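Local coordinates for adhesion and penetration protein autotransporter (Haemophilus influenzae, PDB 3SYJ) that promotes adherence to and invasion of host cells by binding a host cell structure, self-associates in bacterial aggregation, and is probably also a serine protease, at residues Asn277-Ile282 and Thr293-Ile298; Tyr341-Lys346 and Tyr364-Phe369; Val386-Thr391 and Ile407-Leu412. All blocks are in the same frame, centred on the assembly; numbering follows the deposited sequence.

Contact 1 (Asn277-Ile282 and Thr293-Ile298)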
ATOM      1  N   ASN A 277     -29.290  60.081  11.576  1.00 20.18           N
ATOM      2  CA  ASN A 277     -29.663  60.435  10.204  1.00 23.10           C
ATOM      3  C   ASN A 277     -29.528  61.937   9.926  1.00 23.49           C
ATOM      4  O   ASN A 277     -30.370  62.539   9.260  1.00 23.73           O
ATOM      5  CB  ASN A 277     -31.082  59.954   9.870  1.00 16.06           C
ATOM      6  CG  ASN A 277     -31.196  58.430   9.824  1.00 23.73           C
ATOM      7  OD1 ASN A 277     -30.251  57.729   9.455  1.00 18.83           O
ATOM      8  ND2 ASN A 277     -32.367  57.912  10.192  1.00 22.73           N
ATOM      9  N   GLY A 278     -28.459  62.536  10.436  1.00 20.45           N
ATOM     10  CA  GLY A 278     -28.163  63.926  10.150  1.00 19.51           C
ATOM     11  C   GLY A 278     -27.943  64.188   8.671  1.00 21.03           C
ATOM     12  O   GLY A 278     -27.547  63.302   7.921  1.00 20.53           O
ATOM     13  N   VAL A 279     -28.204  65.416   8.245  1.00 23.09           N
ATOM     14  CA  VAL A 279     -28.024  65.784   6.847  1.00 20.28           C
ATOM     15  C   VAL A 279     -27.322  67.134   6.766  1.00 22.68           C
ATOM     16  O   VAL A 279     -27.864  68.159   7.187  1.00 25.14           O
ATOM     17  CB  VAL A 279     -29.370  65.820   6.078  1.00 23.26           C
ATOM     18  CG1 VAL A 279     -29.157  66.298   4.647  1.00 25.10           C
ATOM     19  CG2 VAL A 279     -30.033  64.445   6.085  1.00 19.68           C
ATOM     20  N   TYR A 280     -26.102  67.119   6.236  1.00 18.69           N
ATOM     21  CA  TYR A 280     -25.263  68.308   6.191  1.00 20.54           C
ATOM     22  C   TYR A 280     -24.996  68.689   4.745  1.00 20.99           C
ATOM     23  O   TYR A 280     -24.834  67.818   3.890  1.00 23.64           O
ATOM     24  CB  TYR A 280     -23.955  68.046   6.949  1.00 17.40           C
ATOM     25  CG  TYR A 280     -24.208  67.484   8.325  1.00 17.64           C
ATOM     26  CD1 TYR A 280     -24.407  68.322   9.416  1.00 20.47           C
ATOM     27  CD2 TYR A 280     -24.292  66.117   8.529  1.00 18.47           C
ATOM     28  CE1 TYR A 280     -24.668  67.809  10.674  1.00 19.58           C
ATOM     29  CE2 TYR A 280     -24.557  65.597   9.787  1.00 19.40           C
ATOM     30  CZ  TYR A 280     -24.747  66.445  10.850  1.00 20.09           C
ATOM     31  OH  TYR A 280     -25.006  65.913  12.094  1.00 22.42           O
ATOM     32  N   THR A 281     -24.979  69.987   4.467  1.00 16.45           N
ATOM     33  CA  THR A 281     -24.679  70.469   3.124  1.00 22.53           C
ATOM     34  C   THR A 281     -23.516  71.449   3.194  1.00 25.06           C
ATOM     35  O   THR A 281     -23.530  72.392   3.989  1.00 24.31           O
ATOM     36  CB  THR A 281     -25.893  71.154   2.462  1.00 23.23           C
ATOM     37  OG1 THR A 281     -27.054  70.327   2.605  1.00 24.22           O
ATOM     38  CG2 THR A 281     -25.626  71.389   0.984  1.00 21.60           C
ATOM     39  N   ILE A 282     -22.506  71.218   2.364  1.00 21.40           N
ATOM     40  CA  ILE A 282     -21.273  71.986   2.437  1.00 22.04           C
ATOM     41  C   ILE A 282     -21.014  72.742   1.146  1.00 22.17           C
ATOM     42  O   ILE A 282     -21.244  72.231   0.049  1.00 20.72           O
ATOM     43  CB  ILE A 282     -20.056  71.075   2.760  1.00 24.73           C
ATOM     44  CG1 ILE A 282     -18.797  71.909   3.023  1.00 22.98           C
ATOM     45  CG2 ILE A 282     -19.803  70.081   1.637  1.00 19.75           C
ATOM     46  CD1 ILE A 282     -17.661  71.116   3.657  1.00 22.48           C
ATOM     47  N   THR A 293     -24.476  73.632   6.133  1.00 30.78           N
ATOM     48  CA  THR A 293     -25.870  73.742   6.533  1.00 30.22           C
ATOM     49  C   THR A 293     -26.375  72.432   7.130  1.00 28.03           C
ATOM     50  O   THR A 293     -26.282  71.376   6.509  1.00 26.84           O
ATOM     51  CB  THR A 293     -26.761  74.164   5.353  1.00 28.12           C
ATOM     52  OG1 THR A 293     -26.685  75.588   5.186  1.00 31.62           O
ATOM     53  CG2 THR A 293     -28.199  73.764   5.606  1.00 31.35           C
ATOM     54  N   GLN A 294     -26.878  72.463   8.342  1.00 30.39           N
ATOM     55  CA  GLN A 294     -27.479  71.324   9.016  1.00 30.43           C
ATOM     56  C   GLN A 294     -28.986  71.346   8.906  1.00 34.53           C
ATOM     57  O   GLN A 294     -29.625  72.256   9.350  1.00 34.47           O
ATOM     58  CB  GLN A 294     -27.099  71.373  10.483  1.00 35.68           C
ATOM     59  CG  GLN A 294     -27.175  70.094  11.257  1.00 39.77           C
ATOM     60  CD  GLN A 294     -26.751  70.291  12.681  1.00 42.66           C
ATOM     61  OE1 GLN A 294     -26.041  71.220  12.969  1.00 43.12           O
ATOM     62  NE2 GLN A 294     -27.182  69.426  13.574  1.00 35.41           N
ATOM     63  N   LYS A 295     -29.498  70.325   8.251  1.00 36.83           N
ATOM     64  CA  LYS A 295     -30.902  70.133   8.027  1.00 40.56           C
ATOM     65  C   LYS A 295     -31.714  70.595   9.168  1.00 50.36           C
ATOM     66  O   LYS A 295     -32.487  71.523   9.068  1.00 52.02           O
ATOM     67  CB  LYS A 295     -31.246  68.692   7.820  1.00 41.44           C
ATOM     68  CG  LYS A 295     -32.652  68.502   7.351  1.00 48.61           C
ATOM     69  CD  LYS A 295     -32.640  67.894   5.985  1.00 53.13           C
ATOM     70  CE  LYS A 295     -33.944  67.991   5.343  1.00 56.24           C
ATOM     71  NZ  LYS A 295     -34.891  67.195   6.078  1.00 54.45           N
ATOM     72  N   SER A 296     -31.587  69.942  10.283  1.00 51.40           N
ATOM     73  CA  SER A 296     -32.229  70.592  11.358  1.00 58.28           C
ATOM     74  C   SER A 296     -31.541  70.394  12.682  1.00 61.81           C
ATOM     75  O   SER A 296     -31.359  69.281  13.176  1.00 61.60           O
ATOM     76  CB  SER A 296     -33.740  70.360  11.364  1.00 64.80           C
ATOM     77  OG  SER A 296     -34.412  71.594  11.253  1.00 72.32           O
ATOM     78  N   GLY A 297     -31.142  71.545  13.191  1.00 58.51           N
ATOM     79  CA  GLY A 297     -30.396  71.729  14.406  1.00 60.24           C
ATOM     80  C   GLY A 297     -30.151  73.210  14.333  1.00 59.72           C
ATOM     81  O   GLY A 297     -30.318  73.800  13.295  1.00 50.85           O
ATOM     82  N   ILE A 298     -29.769  73.799  15.436  1.00 68.78           N
ATOM     83  CA  ILE A 298     -29.712  75.232  15.541  1.00 71.00           C
ATOM     84  C   ILE A 298     -28.423  75.580  16.192  1.00 62.27           C
ATOM     85  O   ILE A 298     -28.180  75.187  17.306  1.00 65.98           O
TER
HETATM   86  O   HOH W   1     -28.191  70.194   4.977  1.00 22.42           O
HETATM   87  O   HOH W   2     -29.352  67.324  10.547  1.00 29.00           O

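Contact 2 (Tyr341-Lys346 and Tyr364-Phe369)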
ATOM      1  N   TYR A 341     -15.120  67.313  11.801  1.00 18.16           N
ATOM      2  CA  TYR A 341     -15.436  66.046  12.451  1.00 21.94           C
ATOM      3  C   TYR A 341     -16.934  65.791  12.382  1.00 22.94           C
ATOM      4  O   TYR A 341     -17.729  66.566  12.913  1.00 22.00           O
ATOM      5  CB  TYR A 341     -14.953  66.038  13.910  1.00 21.26           C
ATOM      6  CG  TYR A 341     -15.255  64.753  14.659  1.00 28.47           C
ATOM      7  CD1 TYR A 341     -14.471  63.618  14.481  1.00 34.23           C
ATOM      8  CD2 TYR A 341     -16.322  64.676  15.550  1.00 29.65           C
ATOM      9  CE1 TYR A 341     -14.748  62.438  15.165  1.00 38.50           C
ATOM     10  CE2 TYR A 341     -16.603  63.505  16.240  1.00 29.98           C
ATOM     11  CZ  TYR A 341     -15.817  62.389  16.042  1.00 43.13           C
ATOM     12  OH  TYR A 341     -16.098  61.223  16.729  1.00 51.65           O
ATOM     13  N   PHE A 342     -17.309  64.705  11.712  1.00 19.82           N
ATOM     14  CA  PHE A 342     -18.704  64.345  11.528  1.00 19.56           C
ATOM     15  C   PHE A 342     -18.988  63.058  12.276  1.00 20.36           C
ATOM     16  O   PHE A 342     -18.322  62.041  12.063  1.00 19.43           O
ATOM     17  CB  PHE A 342     -19.009  64.094  10.054  1.00 20.35           C
ATOM     18  CG  PHE A 342     -18.969  65.324   9.186  1.00 21.03           C
ATOM     19  CD1 PHE A 342     -20.117  66.066   8.957  1.00 24.45           C
ATOM     20  CD2 PHE A 342     -17.797  65.703   8.548  1.00 20.42           C
ATOM     21  CE1 PHE A 342     -20.091  67.184   8.132  1.00 25.54           C
ATOM     22  CE2 PHE A 342     -17.758  66.826   7.725  1.00 19.57           C
ATOM     23  CZ  PHE A 342     -18.909  67.564   7.516  1.00 23.48           C
ATOM     24  N   MET A 343     -19.992  63.099  13.138  1.00 20.86           N
ATOM     25  CA  MET A 343     -20.438  61.914  13.847  1.00 22.73           C
ATOM     26  C   MET A 343     -21.933  61.674  13.615  1.00 20.32           C
ATOM     27  O   MET A 343     -22.710  62.621  13.549  1.00 21.79           O
ATOM     28  CB  MET A 343     -20.159  62.067  15.338  1.00 20.65           C
ATOM     29  CG  MET A 343     -20.442  60.817  16.153  1.00 32.05           C
ATOM     30  SD  MET A 343     -20.599  61.192  17.910  1.00 51.73           S
ATOM     31  CE  MET A 343     -19.542  62.638  18.051  1.00 31.28           C
ATOM     32  N   ASP A 344     -22.332  60.430  13.449  1.00 19.73           N
ATOM     33  CA  ASP A 344     -23.717  60.007  13.370  1.00 20.47           C
ATOM     34  C   ASP A 344     -23.879  58.571  13.834  1.00 21.78           C
ATOM     35  O   ASP A 344     -23.101  57.729  13.501  1.00 20.94           O
ATOM     36  CB  ASP A 344     -24.267  60.187  11.966  1.00 21.57           C
ATOM     37  CG  ASP A 344     -25.784  60.201  11.906  1.00 23.07           C
ATOM     38  OD1 ASP A 344     -26.351  61.227  11.764  1.00 20.65           O
ATOM     39  OD2 ASP A 344     -26.403  59.190  11.900  1.00 19.40           O
ATOM     40  N   GLN A 345     -24.912  58.327  14.618  1.00 21.33           N
ATOM     41  CA  GLN A 345     -25.228  57.027  15.165  1.00 22.33           C
ATOM     42  C   GLN A 345     -26.095  56.158  14.261  1.00 20.45           C
ATOM     43  O   GLN A 345     -26.272  55.031  14.504  1.00 21.54           O
ATOM     44  CB  GLN A 345     -25.818  57.175  16.557  1.00 26.92           C
ATOM     45  CG  GLN A 345     -24.800  57.653  17.579  1.00 41.23           C
ATOM     46  CD  GLN A 345     -25.384  58.052  18.919  1.00 53.50           C
ATOM     47  OE1 GLN A 345     -24.901  57.629  19.948  1.00 63.46           O
ATOM     48  NE2 GLN A 345     -26.417  58.853  18.912  1.00 51.97           N
ATOM     49  N   LYS A 346     -26.605  56.718  13.193  1.00 20.98           N
ATOM     50  CA  LYS A 346     -27.345  55.930  12.237  1.00 21.81           C
ATOM     51  C   LYS A 346     -26.959  55.792  10.782  1.00 20.92           C
ATOM     52  O   LYS A 346     -26.249  54.912  10.446  1.00 21.58           O
ATOM     53  CB  LYS A 346     -28.829  56.262  12.277  1.00 20.60           C
ATOM     54  CG  LYS A 346     -29.528  55.746  13.493  1.00 19.94           C
ATOM     55  CD  LYS A 346     -30.894  56.324  13.667  1.00 23.73           C
ATOM     56  CE  LYS A 346     -31.673  55.813  14.860  1.00 24.52           C
ATOM     57  NZ  LYS A 346     -31.019  54.873  15.810  1.00 26.58           N
ATOM     58  N   TYR A 364     -12.766  63.689   9.453  1.00 14.81           N
ATOM     59  CA  TYR A 364     -12.948  62.540  10.335  1.00 18.27           C
ATOM     60  C   TYR A 364     -14.400  62.101  10.296  1.00 18.80           C
ATOM     61  O   TYR A 364     -15.307  62.928  10.410  1.00 21.49           O
ATOM     62  CB  TYR A 364     -12.557  62.889  11.774  1.00 18.69           C
ATOM     63  CG  TYR A 364     -11.064  62.983  12.003  1.00 20.27           C
ATOM     64  CD1 TYR A 364     -10.331  64.048  11.502  1.00 20.74           C
ATOM     65  CD2 TYR A 364     -10.391  62.007  12.720  1.00 23.52           C
ATOM     66  CE1 TYR A 364      -8.961  64.139  11.706  1.00 22.88           C
ATOM     67  CE2 TYR A 364      -9.025  62.089  12.929  1.00 26.79           C
ATOM     68  CZ  TYR A 364      -8.316  63.156  12.418  1.00 23.17           C
ATOM     69  OH  TYR A 364      -6.959  63.238  12.629  1.00 33.63           O
ATOM     70  N   PHE A 365     -14.627  60.803  10.122  1.00 16.37           N
ATOM     71  CA  PHE A 365     -15.985  60.273  10.157  1.00 19.47           C
ATOM     72  C   PHE A 365     -16.135  59.243  11.271  1.00 19.60           C
ATOM     73  O   PHE A 365     -15.379  58.272  11.338  1.00 18.56           O
ATOM     74  CB  PHE A 365     -16.388  59.679   8.803  1.00 17.08           C
ATOM     75  CG  PHE A 365     -16.541  60.705   7.704  1.00 18.24           C
ATOM     76  CD1 PHE A 365     -17.729  61.411   7.552  1.00 18.13           C
ATOM     77  CD2 PHE A 365     -15.499  60.964   6.823  1.00 15.57           C
ATOM     78  CE1 PHE A 365     -17.877  62.356   6.538  1.00 14.92           C
ATOM     79  CE2 PHE A 365     -15.639  61.910   5.808  1.00 18.21           C
ATOM     80  CZ  PHE A 365     -16.835  62.604   5.666  1.00 14.48           C
ATOM     81  N   GLU A 366     -17.095  59.479  12.159  1.00 18.37           N
ATOM     82  CA  GLU A 366     -17.446  58.510  13.193  1.00 22.20           C
ATOM     83  C   GLU A 366     -18.890  58.049  12.973  1.00 20.36           C
ATOM     84  O   GLU A 366     -19.825  58.807  13.194  1.00 22.51           O
ATOM     85  CB  GLU A 366     -17.270  59.127  14.581  1.00 22.88           C
ATOM     86  CG  GLU A 366     -17.953  58.376  15.699  1.00 30.51           C
ATOM     87  CD  GLU A 366     -17.045  57.377  16.385  1.00 50.92           C
ATOM     88  OE1 GLU A 366     -16.127  57.819  17.114  1.00 61.10           O
ATOM     89  OE2 GLU A 366     -17.262  56.154  16.211  1.00 49.33           O
ATOM     90  N   GLY A 367     -19.070  56.811  12.521  1.00 19.97           N
ATOM     91  CA  GLY A 367     -20.386  56.333  12.139  1.00 18.95           C
ATOM     92  C   GLY A 367     -20.526  56.318  10.626  1.00 21.00           C
ATOM     93  O   GLY A 367     -19.664  56.826   9.907  1.00 16.93           O
ATOM     94  N   ASN A 368     -21.609  55.728  10.132  1.00 20.02           N
ATOM     95  CA  ASN A 368     -21.795  55.585   8.693  1.00 19.47           C
ATOM     96  C   ASN A 368     -22.248  56.881   8.045  1.00 16.81           C
ATOM     97  O   ASN A 368     -23.067  57.603   8.604  1.00 21.63           O
ATOM     98  CB  ASN A 368     -22.800  54.478   8.393  1.00 23.30           C
ATOM     99  CG  ASN A 368     -22.413  53.170   9.030  1.00 26.48           C
ATOM    100  OD1 ASN A 368     -21.243  52.791   9.015  1.00 22.25           O
ATOM    101  ND2 ASN A 368     -23.391  52.473   9.605  1.00 21.38           N
ATOM    102  N   PHE A 369     -21.701  57.175   6.870  1.00 15.76           N
ATOM    103  CA  PHE A 369     -22.066  58.370   6.120  1.00 16.40           C
ATOM    104  C   PHE A 369     -22.217  58.088   4.633  1.00 17.25           C
ATOM    105  O   PHE A 369     -21.532  57.228   4.077  1.00 18.60           O
ATOM    106  CB  PHE A 369     -21.040  59.487   6.329  1.00 15.20           C
ATOM    107  CG  PHE A 369     -21.274  60.294   7.570  1.00 17.85           C
ATOM    108  CD1 PHE A 369     -20.873  59.818   8.806  1.00 17.51           C
ATOM    109  CD2 PHE A 369     -21.908  61.523   7.503  1.00 16.84           C
ATOM    110  CE1 PHE A 369     -21.099  60.561   9.955  1.00 21.61           C
ATOM    111  CE2 PHE A 369     -22.143  62.268   8.648  1.00 18.15           C
ATOM    112  CZ  PHE A 369     -21.737  61.790   9.877  1.00 17.76           C
TER
HETATM  113  O   HOH W   3     -23.504  55.251  12.333  1.00 18.39           O
HETATM  114  O   HOH W   4     -26.332  52.725   8.616  1.00 22.03           O

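Contact 3 (Val386-Thr391 and Ile407-Leu412)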
ATOM      1  N   VAL A 386     -11.679  57.331   8.769  1.00 13.76           N
ATOM      2  CA  VAL A 386     -12.920  56.630   9.041  1.00 17.50           C
ATOM      3  C   VAL A 386     -12.744  55.705  10.236  1.00 19.86           C
ATOM      4  O   VAL A 386     -11.849  54.853  10.243  1.00 14.88           O
ATOM      5  CB  VAL A 386     -13.376  55.800   7.821  1.00 18.04           C
ATOM      6  CG1 VAL A 386     -14.708  55.126   8.101  1.00 16.26           C
ATOM      7  CG2 VAL A 386     -13.454  56.671   6.565  1.00 11.94           C
ATOM      8  N   SER A 387     -13.613  55.881  11.233  1.00 20.13           N
ATOM      9  CA  SER A 387     -13.558  55.139  12.496  1.00 20.93           C
ATOM     10  C   SER A 387     -13.714  53.647  12.298  1.00 24.25           C
ATOM     11  O   SER A 387     -14.259  53.198  11.286  1.00 19.63           O
ATOM     12  CB  SER A 387     -14.692  55.577  13.427  1.00 22.44           C
ATOM     13  OG  SER A 387     -14.651  56.965  13.688  1.00 37.16           O
ATOM     14  N   GLU A 388     -13.279  52.887  13.297  1.00 19.37           N
ATOM     15  CA  GLU A 388     -13.494  51.451  13.311  1.00 19.98           C
ATOM     16  C   GLU A 388     -14.985  51.148  13.205  1.00 23.51           C
ATOM     17  O   GLU A 388     -15.802  51.797  13.855  1.00 21.64           O
ATOM     18  CB  GLU A 388     -12.941  50.833  14.594  1.00 20.86           C
ATOM     19  CG  GLU A 388     -12.838  49.321  14.527  1.00 28.38           C
ATOM     20  CD  GLU A 388     -12.162  48.711  15.742  1.00 32.54           C
ATOM     21  OE1 GLU A 388     -11.836  49.453  16.696  1.00 28.59           O
ATOM     22  OE2 GLU A 388     -11.963  47.477  15.738  1.00 30.71           O
ATOM     23  N   ASN A 389     -15.330  50.157  12.390  1.00 25.35           N
ATOM     24  CA  ASN A 389     -16.720  49.729  12.242  1.00 28.58           C
ATOM     25  C   ASN A 389     -17.621  50.740  11.527  1.00 22.27           C
ATOM     26  O   ASN A 389     -18.828  50.569  11.478  1.00 28.33           O
ATOM     27  CB  ASN A 389     -17.315  49.376  13.608  1.00 24.73           C
ATOM     28  CG  ASN A 389     -16.575  48.245  14.290  1.00 23.69           C
ATOM     29  OD1 ASN A 389     -16.344  48.285  15.496  1.00 28.04           O
ATOM     30  ND2 ASN A 389     -16.196  47.229  13.521  1.00 21.98           N
ATOM     31  N   SER A 390     -17.035  51.792  10.974  1.00 21.04           N
ATOM     32  CA  SER A 390     -17.810  52.792  10.262  1.00 20.51           C
ATOM     33  C   SER A 390     -17.598  52.628   8.774  1.00 19.98           C
ATOM     34  O   SER A 390     -16.512  52.248   8.342  1.00 19.97           O
ATOM     35  CB  SER A 390     -17.397  54.194  10.689  1.00 18.74           C
ATOM     36  OG  SER A 390     -17.640  54.389  12.067  1.00 21.03           O
ATOM     37  N   THR A 391     -18.636  52.891   7.988  1.00 15.84           N
ATOM     38  CA  THR A 391     -18.504  52.867   6.541  1.00 16.64           C
ATOM     39  C   THR A 391     -18.911  54.214   5.966  1.00 18.67           C
ATOM     40  O   THR A 391     -19.973  54.754   6.294  1.00 19.77           O
ATOM     41  CB  THR A 391     -19.341  51.738   5.880  1.00 23.64           C
ATOM     42  OG1 THR A 391     -18.901  50.454   6.350  1.00 20.99           O
ATOM     43  CG2 THR A 391     -19.195  51.782   4.368  1.00 15.91           C
ATOM     44  N   ILE A 407      -6.997  57.004   6.130  1.00 12.09           N
ATOM     45  CA  ILE A 407      -6.555  56.392   7.376  1.00 15.44           C
ATOM     46  C   ILE A 407      -7.756  56.004   8.228  1.00 13.11           C
ATOM     47  O   ILE A 407      -8.894  56.140   7.794  1.00 17.08           O
ATOM     48  CB  ILE A 407      -5.607  57.313   8.178  1.00 14.09           C
ATOM     49  CG1 ILE A 407      -6.272  58.655   8.488  1.00 16.80           C
ATOM     50  CG2 ILE A 407      -4.315  57.542   7.420  1.00 14.89           C
ATOM     51  CD1 ILE A 407      -5.394  59.574   9.321  1.00 15.29           C
ATOM     52  N   GLY A 408      -7.501  55.523   9.437  1.00 13.68           N
ATOM     53  CA  GLY A 408      -8.562  55.007  10.277  1.00 14.00           C
ATOM     54  C   GLY A 408      -8.871  53.559   9.936  1.00 18.77           C
ATOM     55  O   GLY A 408      -8.641  53.104   8.808  1.00 16.40           O
ATOM     56  N   LYS A 409      -9.385  52.827  10.917  1.00 15.64           N
ATOM     57  CA  LYS A 409      -9.681  51.414  10.727  1.00 18.98           C
ATOM     58  C   LYS A 409     -10.957  51.178   9.917  1.00 18.74           C
ATOM     59  O   LYS A 409     -11.227  50.051   9.516  1.00 15.27           O
ATOM     60  CB  LYS A 409      -9.804  50.709  12.079  1.00 23.59           C
ATOM     61  CG  LYS A 409      -8.518  50.633  12.885  1.00 20.85           C
ATOM     62  CD  LYS A 409      -8.792  49.983  14.229  1.00 21.07           C
ATOM     63  CE  LYS A 409      -7.562  50.013  15.116  1.00 30.90           C
ATOM     64  NZ  LYS A 409      -6.421  49.284  14.485  1.00 33.11           N
ATOM     65  N   GLY A 410     -11.737  52.231   9.688  1.00 13.70           N
ATOM     66  CA  GLY A 410     -13.010  52.097   8.994  1.00 18.64           C
ATOM     67  C   GLY A 410     -12.907  51.952   7.486  1.00 16.98           C
ATOM     68  O   GLY A 410     -11.808  51.946   6.921  1.00 17.34           O
ATOM     69  N   THR A 411     -14.067  51.849   6.836  1.00 19.15           N
ATOM     70  CA  THR A 411     -14.156  51.613   5.394  1.00 16.26           C
ATOM     71  C   THR A 411     -14.529  52.858   4.574  1.00 17.21           C
ATOM     72  O   THR A 411     -15.372  53.652   4.978  1.00 17.23           O
ATOM     73  CB  THR A 411     -15.163  50.483   5.090  1.00 18.39           C
ATOM     74  OG1 THR A 411     -14.708  49.268   5.700  1.00 18.99           O
ATOM     75  CG2 THR A 411     -15.310  50.272   3.594  1.00 14.41           C
ATOM     76  N   LEU A 412     -13.877  53.015   3.429  1.00 13.65           N
ATOM     77  CA  LEU A 412     -14.192  54.069   2.477  1.00 17.32           C
ATOM     78  C   LEU A 412     -14.696  53.356   1.239  1.00 15.06           C
ATOM     79  O   LEU A 412     -13.920  52.731   0.525  1.00 16.25           O
ATOM     80  CB  LEU A 412     -12.929  54.840   2.097  1.00 13.83           C
ATOM     81  CG  LEU A 412     -12.946  56.357   1.896  1.00 17.01           C
ATOM     82  CD1 LEU A 412     -12.208  56.727   0.611  1.00 16.81           C
ATOM     83  CD2 LEU A 412     -14.342  56.920   1.880  1.00 15.13           C
TER
HETATM   84  O   HOH W   5     -15.974  49.330   8.389  1.00 24.56           O

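Contact 1 (Asn277-Ile282 and Thr293-Ile298)
T281 and T293 face each other as an antiparallel hydrogen-bonded pair, with T281 N 2.8 Å from T293 O and T293 N 2.7 Å from T281 O. One residue further out, Y280 and Q294 form a non-hydrogen-bonded pair. Beyond them K295 N reaches V279 O at 2.9 Å with an almost straight N-H...O angle of 172°, so the antiparallel alignment holds although K295 itself has left the regular strand. T293 O also lies 3.2 Å from Y280 CA in a CA-H...O contact.

One water bridges the strands on the side that carries the two threonines. It donates to V279 O and, at 2.7 Å, to T293 O, and it is hydrogen-bonded to T281 OG1 at 2.6 Å. The hydroxyl meets it because OG1 of T281 is rotated next to the backbone N (chi1 -48°). V279 O is therefore gripped by both an amide and a water.

The other face pairs Y280 with Q294. Their side chains run alongside one another, CG of Q294 coming obliquely to within 3.4 Å of Y280 CE1, while the ring and amide planes differ by 39°. Both polar ends are fixed from outside: Y280 OH and Q294 NE2 each bond to T273 OG1. V279 and K295 also lie side by side, with their CB atoms 3.8 Å apart, before the lysine chain bends and carries its amine away.

The beta hairpin formed by strands 279-285 and 289-294 sits near the start of the passenger domain's parallel beta-helix. Strand 348-352 runs parallel to 279-285 along its other edge, where L350 packs against Y280 and I282, and strand 301-308 continues antiparallel beyond 289-294, with I302 touching Q294.

Contact 2 (Tyr341-Lys346 and Tyr364-Phe369)
F342 and F365 hold nearly the same first torsion, each CG lying next to its backbone N, which carries the two rings inward side by side. Their planes are only 14° apart, but with the centroids separated by 5.5 Å the rings are displaced along their planes and there is little face-to-face stacking. F369 is turned against this pair: the edge of F342 points toward its face in an offset edge-to-face contact (planes at 68°), while F369 CZ abuts F342 CB at 3.6 Å and D344 CB at 3.7 Å.

On the opposite face, Y341 has CG trans to its N (chi1 180°), and its ring edge meets Y364 CB, 3.4 Å from CD1. The Y364 side chain crosses it at about a right angle and stacks on H385. M343 and E366 run alongside each other, CG to CG 3.5 Å.

D344 starts an Asx turn, its OD2 accepting K346 N at 2.8 Å. G367 turns the second chain with a positive phi.

Three backbone bonds, including E366 N to F342 O at 2.8 Å, set the parallel register. Successive parallel strands with like residues stacked, phenylalanine on phenylalanine inside, are characteristic of the right-handed beta-helix of autotransporter passenger domains.

Contact 3 (Val386-Thr391 and Ile407-Leu412)
V386 O accepts G410 N at 2.7 Å, the shortest bond between the two segments, although the donor sits 45° above the carbonyl plane. T411 N to S390 O is 2.9 Å and nearly straight (176°), and V386 N to I407 O is longer at 3.2 Å. S390 O takes a second partner, a water that also bonds T411 OG1 at 3.0 Å, so amide and solvent share it.

These bonds flank a type II beta turn from S387 to S390, with N389 at its positive-phi position. G410 lies against this turn with no side chain between its backbone and V386. At phi 84°, G408 takes a conformation that suits glycine, and its CA makes a CA-H...O contact to V386 O.

V386 CG1 packs against the T411 backbone, 3.5 Å from T411 O. T391 and T411 run alongside, T391 OG1 3.9 Å from T411 CB. At the exposed surface, E388 and K409 lie side by side, E388 CD 3.9 Å from K409 CD, before the lysine turns away; OE1 and NZ are 5.9 Å apart.

The chemistry thus implies that this turn region, linking strands 384-386 to 391-394 and 403-407 to 411-414 in adjacent beta-helix coils, is held mainly by peptide groups: glycines let the main chains approach, and the acid and lysine contribute aliphatic contact and at most a weak attraction rather than a salt bridge.

The three contacts follow one another along the chain and lie on the same side of its centre. Contact 1 and contact 2 have centres about 13 Å apart and are joined through the D344 carboxylate, which accepts G278 N on OD1 at 2.8 Å and N277 N on OD2 at 3.0 Å. Contacts 2 and 3, with centres about 10 Å apart, are stitched by S387 OG to F365 O and by T391 N to N368 OD1, both 2.8 Å. Contacts 1 and 3 do not touch, their nearest atoms being about 11 Å apart. All three lie away from S218, the probable catalytic serine, and belong to early coils of the beta-helix following the protease region.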